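Local coordinates for putative exported protein (PDB 2DVZ) that binds glutamate and probably acts as the periplasmic receptor of a tripartite tricarboxylate type transporter, at residues P202-G207 with D221-V226; M212-A215 with R219-A222. One frame throughout, in Å; residues are numbered along the deposited sequence.

Interaction 1. Residues P202-G207 with D221-V226. With CD (cadmium ion), chain F; CD (cadmium ion), chain B.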
loop_
_atom_site.group_PDB
_atom_site.type_symbol
_atom_site.label_atom_id
_atom_site.label_comp_id
_atom_site.label_asym_id
_atom_site.label_seq_id
_atom_site.Cartn_x
_atom_site.Cartn_y
_atom_site.Cartn_z
ATOM N N PRO A 202 -10.922 8.835 -4.852
ATOM C CA PRO A 202 -11.504 10.071 -5.444
ATOM C C PRO A 202 -11.979 9.936 -6.887
ATOM O O PRO A 202 -13.017 10.517 -7.243
ATOM C CB PRO A 202 -10.348 11.091 -5.367
ATOM C CG PRO A 202 -9.500 10.594 -4.210
ATOM C CD PRO A 202 -9.562 9.086 -4.327
ATOM N N GLN A 203 -11.217 9.198 -7.703
ATOM C CA GLN A 203 -11.564 9.002 -9.106
ATOM C C GLN A 203 -12.740 8.073 -9.286
ATOM O O GLN A 203 -13.477 8.174 -10.259
ATOM C CB GLN A 203 -10.394 8.442 -9.917
ATOM C CG GLN A 203 -9.070 9.176 -9.738
ATOM C CD GLN A 203 -9.144 10.666 -10.014
ATOM O OE1 GLN A 203 -9.901 11.138 -10.889
ATOM N NE2 GLN A 203 -8.338 11.434 -9.253
ATOM N N ILE A 204 -12.884 7.130 -8.373
ATOM C CA ILE A 204 -13.964 6.186 -8.455
ATOM C C ILE A 204 -15.249 6.920 -8.103
ATOM O O ILE A 204 -16.279 6.764 -8.788
ATOM C CB ILE A 204 -13.691 4.968 -7.531
ATOM C CG1 ILE A 204 -12.568 4.101 -8.142
ATOM C CG2 ILE A 204 -14.935 4.145 -7.294
ATOM C CD1 ILE A 204 -11.859 3.216 -7.086
ATOM N N GLN A 205 -15.173 7.723 -7.033
ATOM C CA GLN A 205 -16.292 8.522 -6.583
ATOM C C GLN A 205 -16.793 9.437 -7.689
ATOM O O GLN A 205 -18.021 9.560 -7.866
ATOM C CB GLN A 205 -15.946 9.326 -5.329
ATOM C CG GLN A 205 -15.744 8.473 -4.096
ATOM C CD GLN A 205 -17.031 7.871 -3.535
ATOM O OE1 GLN A 205 -18.111 8.141 -4.038
ATOM N NE2 GLN A 205 -16.919 7.053 -2.492
ATOM N N ALA A 206 -15.853 10.058 -8.417
ATOM C CA ALA A 206 -16.144 11.008 -9.486
ATOM C C ALA A 206 -16.537 10.334 -10.781
ATOM O O ALA A 206 -16.881 11.037 -11.737
ATOM C CB ALA A 206 -14.951 11.944 -9.750
ATOM N N GLY A 207 -16.450 9.001 -10.833
ATOM C CA GLY A 207 -16.837 8.237 -12.000
ATOM C C GLY A 207 -15.758 8.187 -13.063
ATOM O O GLY A 207 -16.049 7.785 -14.211
ATOM N N ASP A 221 -18.809 1.035 2.680
ATOM C CA ASP A 221 -19.908 1.991 2.589
ATOM C C ASP A 221 -19.738 3.091 1.559
ATOM O O ASP A 221 -20.733 3.544 0.962
ATOM C CB ASP A 221 -20.168 2.627 3.957
ATOM C CG ASP A 221 -20.784 1.667 4.938
ATOM O OD1 ASP A 221 -21.278 0.574 4.558
ATOM O OD2 ASP A 221 -20.785 2.018 6.124
ATOM N N ALA A 222 -18.503 3.533 1.370
ATOM C CA ALA A 222 -18.169 4.540 0.375
ATOM C C ALA A 222 -18.555 4.068 -0.986
ATOM O O ALA A 222 -18.927 4.881 -1.837
ATOM C CB ALA A 222 -16.650 4.817 0.384
ATOM N N ILE A 223 -18.411 2.761 -1.232
ATOM C CA ILE A 223 -18.628 2.194 -2.572
ATOM C C ILE A 223 -19.318 0.826 -2.439
ATOM O O ILE A 223 -18.807 -0.219 -2.875
ATOM C CB ILE A 223 -17.303 2.101 -3.402
ATOM C CG1 ILE A 223 -16.155 1.515 -2.543
ATOM C CG2 ILE A 223 -16.882 3.479 -4.007
ATOM C CD1 ILE A 223 -14.937 0.950 -3.393
ATOM N N LYS A 224 -20.515 0.873 -1.861
ATOM C CA LYS A 224 -21.229 -0.299 -1.359
ATOM C C LYS A 224 -21.507 -1.374 -2.399
ATOM O O LYS A 224 -21.486 -2.565 -2.090
ATOM C CB LYS A 224 -22.520 0.146 -0.651
ATOM C CG LYS A 224 -22.539 -0.336 0.794
ATOM C CD LYS A 224 -23.657 0.244 1.626
ATOM C CE LYS A 224 -24.004 -0.837 2.696
ATOM N NZ LYS A 224 -24.545 -0.359 4.009
ATOM N N ASP A 225 -21.712 -0.956 -3.639
ATOM C CA ASP A 225 -21.999 -1.867 -4.733
ATOM C C ASP A 225 -20.838 -2.621 -5.358
ATOM O O ASP A 225 -21.063 -3.497 -6.138
ATOM C CB ASP A 225 -22.759 -1.104 -5.780
ATOM C CG ASP A 225 -24.133 -0.736 -5.297
ATOM O OD1 ASP A 225 -24.752 -1.617 -4.675
ATOM O OD2 ASP A 225 -24.583 0.394 -5.509
ATOM N N VAL A 226 -19.597 -2.269 -4.999
ATOM C CA VAL A 226 -18.403 -2.986 -5.441
ATOM C C VAL A 226 -18.227 -4.229 -4.578
ATOM O O VAL A 226 -18.128 -4.138 -3.352
ATOM C CB VAL A 226 -17.099 -2.055 -5.435
ATOM C CG1 VAL A 226 -15.825 -2.803 -5.959
ATOM C CG2 VAL A 226 -17.344 -0.742 -6.213
HETATM CD CD CD F . -22.486 0.880 6.970
HETATM CD CD CD B . -26.600 0.167 -4.408
HETATM O O HOH W 1 -24.424 1.921 6.470
HETATM O O HOH W 2 -26.073 0.384 -2.621
HETATM O O HOH W 3 -28.747 1.448 -4.182
#
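Ile204 and Gln205, in the last turn of helix 197-205, make a small surface contact with Ala222 and Ile223 in the loop between strands 210-215 and 241-248, one half apolar and the other polar. The apolar half is a methyl contact: CG2 of Ile204 meets CG2 of Ile223 at 3.9 Å, and the two side chains cross at about a right angle, so that a single branch of each does the touching. With chi1 of Ile204 at -72°, CG1 lies beside the backbone N and CG2 opposite that N, the branch that meets the loop. Leu197 touches both isoleucines, which carries the apolar patch inward, and branched hydrocarbon suits this inner side of the loop.

Gln205 supplies the polar half. Its chain bends at chi2 (-72°), which brings the terminal amide up to the loop, and NE2 donates to the carbonyl O of Ala222 at 3.0 Å. The hydrogen is well off the straight line (148°), and the donor stands above the carbonyl plane instead of on a lone pair. The same NE2 rests against the small CB of Ala222, 3.7 Å away, and at 3.9 Å from CG2 of Ile223. Gly207, with its positive phi, ends the helix in a Schellman motif.

Residues 223-226 form a type I turn, closed by Val226 N to Ile223 O. Asp221, just before it, and Asp225 within it each grip a cadmium ion through both carboxylate oxygens, with OD2 of Asp221 2.2 Å from its metal, and Lys224 makes a long salt bridge to Asp221. One bent hydrogen bond from a side-chain amide and one pair of methyls therefore join helix end and loop, while the exposed carboxylates bind cadmium, probably from the crystallization medium.

Interaction 2. Residues M212-A215 with R219-A222; sequences MAIA and RIDA. With CD (cadmium ion), chain F.
Ile214, on strand 210-215, packs against Ile220 in the loop that follows the strand, and this apolar meeting is the substance of the contact. CD1 of Ile214 is the atom that reaches over, lying 3.7 Å from CD1 of Ile220 and equally close to CG1 of the same side chain. One methyl thus rests alongside the end of the other isoleucine, the two chains crossing obliquely. In Ile214, CG1 sits between the backbone N and the carbonyl carbon (chi1 57°), and with chi2 extended this carries CD1 out from the strand toward the loop. Both residues are buried, and isoleucine fits such a place because it fills it with hydrocarbon alone. A looser approach adds to this: the same CD1 comes to 4.3 Å from CA of Arg219.

Polar groups lie on the loop side and turn elsewhere, and no hydrogen bond joins the two segments. The CB of Arg219 points away from the strand, and its guanidinium NH1 bonds to the carbonyl O of Lys224, with a weaker bond to that of Asp225. NE of the same guanidinium makes a long, weak ion pair with Asp231.

Strand 210-215 pairs antiparallel with strand 106-121, Met212 (a selenomethionine) and Ala213 both facing Val119 in a classic beta bulge. Val118 and Ala116 of that strand touch Ile214 and Ile220 respectively, and Leu197 of helix 197-205 touches both, so the pair is enclosed between the sheet and the start of this helix.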
loop_
_atom_site.group_PDB
_atom_site.type_symbol
_atom_site.label_atom_id
_atom_site.label_comp_id
_atom_site.label_asym_id
_atom_site.label_seq_id
_atom_site.Cartn_x
_atom_site.Cartn_y
_atom_site.Cartn_z
HETATM N N MSE A 212 -13.888 -2.817 -9.983
HETATM C CA MSE A 212 -14.457 -4.114 -10.273
HETATM C C MSE A 212 -14.602 -5.008 -9.063
HETATM O O MSE A 212 -15.564 -5.779 -8.971
HETATM C CB MSE A 212 -13.663 -4.832 -11.393
HETATM C CG MSE A 212 -13.811 -4.165 -12.764
HETATM SE SE MSE A 212 -15.631 -4.207 -13.563
HETATM C CE MSE A 212 -16.364 -2.577 -12.804
ATOM N N ALA A 213 -13.617 -4.928 -8.167
ATOM C CA ALA A 213 -13.592 -5.661 -6.894
ATOM C C ALA A 213 -12.654 -4.945 -5.932
ATOM O O ALA A 213 -11.772 -4.224 -6.357
ATOM C CB ALA A 213 -13.126 -7.095 -7.101
ATOM N N ILE A 214 -12.851 -5.136 -4.636
ATOM C CA ILE A 214 -11.958 -4.592 -3.608
ATOM C C ILE A 214 -11.435 -5.781 -2.813
ATOM O O ILE A 214 -12.117 -6.824 -2.740
ATOM C CB ILE A 214 -12.634 -3.537 -2.635
ATOM C CG1 ILE A 214 -13.860 -4.116 -1.912
ATOM C CG2 ILE A 214 -12.975 -2.240 -3.351
ATOM C CD1 ILE A 214 -14.311 -3.268 -0.704
ATOM N N ALA A 215 -10.226 -5.653 -2.270
ATOM C CA ALA A 215 -9.712 -6.667 -1.333
ATOM C C ALA A 215 -9.938 -6.207 0.136
ATOM O O ALA A 215 -9.316 -5.286 0.623
ATOM C CB ALA A 215 -8.254 -7.028 -1.624
ATOM N N ARG A 219 -17.858 -5.527 1.767
ATOM C CA ARG A 219 -18.139 -4.282 1.056
ATOM C C ARG A 219 -17.932 -3.051 1.941
ATOM O O ARG A 219 -18.153 -3.082 3.164
ATOM C CB ARG A 219 -19.570 -4.292 0.502
ATOM C CG ARG A 219 -19.829 -5.477 -0.461
ATOM C CD ARG A 219 -21.356 -5.674 -0.764
ATOM N NE ARG A 219 -21.535 -6.734 -1.735
ATOM C CZ ARG A 219 -21.590 -6.524 -3.055
ATOM N NH1 ARG A 219 -21.527 -5.270 -3.543
ATOM N NH2 ARG A 219 -21.722 -7.564 -3.896
ATOM N N ILE A 220 -17.562 -1.959 1.293
ATOM C CA ILE A 220 -17.232 -0.715 1.938
ATOM C C ILE A 220 -18.317 0.359 1.637
ATOM O O ILE A 220 -18.669 0.572 0.513
ATOM C CB ILE A 220 -15.797 -0.279 1.500
ATOM C CG1 ILE A 220 -14.758 -1.090 2.272
ATOM C CG2 ILE A 220 -15.563 1.191 1.687
ATOM C CD1 ILE A 220 -13.214 -0.848 1.834
ATOM N N ASP A 221 -18.809 1.035 2.680
ATOM C CA ASP A 221 -19.908 1.991 2.589
ATOM C C ASP A 221 -19.738 3.091 1.559
ATOM O O ASP A 221 -20.733 3.544 0.962
ATOM C CB ASP A 221 -20.168 2.627 3.957
ATOM C CG ASP A 221 -20.784 1.667 4.938
ATOM O OD1 ASP A 221 -21.278 0.574 4.558
ATOM O OD2 ASP A 221 -20.785 2.018 6.124
ATOM N N ALA A 222 -18.503 3.533 1.370
ATOM C CA ALA A 222 -18.169 4.540 0.375
ATOM C C ALA A 222 -18.555 4.068 -0.986
ATOM O O ALA A 222 -18.927 4.881 -1.837
ATOM C CB ALA A 222 -16.650 4.817 0.384
HETATM CD CD CD F . -22.486 0.880 6.970
HETATM O O HOH W 1 -24.424 1.921 6.470
#

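How the interactions relate
The two interactions lie side by side, their centres about 8 Å apart. Along the chain helix 197-205 comes first, then strand 210-215, then the loop that both contacts share through Asp221 and Ala222. Interaction 1 fastens this loop to the end of the helix at the surface, and interaction 2 packs its earlier part on the strand, deeper in the fold, where two of the touching residues are buried against none in interaction 1. They also touch directly: CG1 of Val226 packs 3.7 Å from CA of Ala213, and Ile223 meets Ile214. Helix 197-205 directly follows Asn196, a glutamate-binding residue, yet both contacts stand about 10 Å or more from the binding residues and are structural.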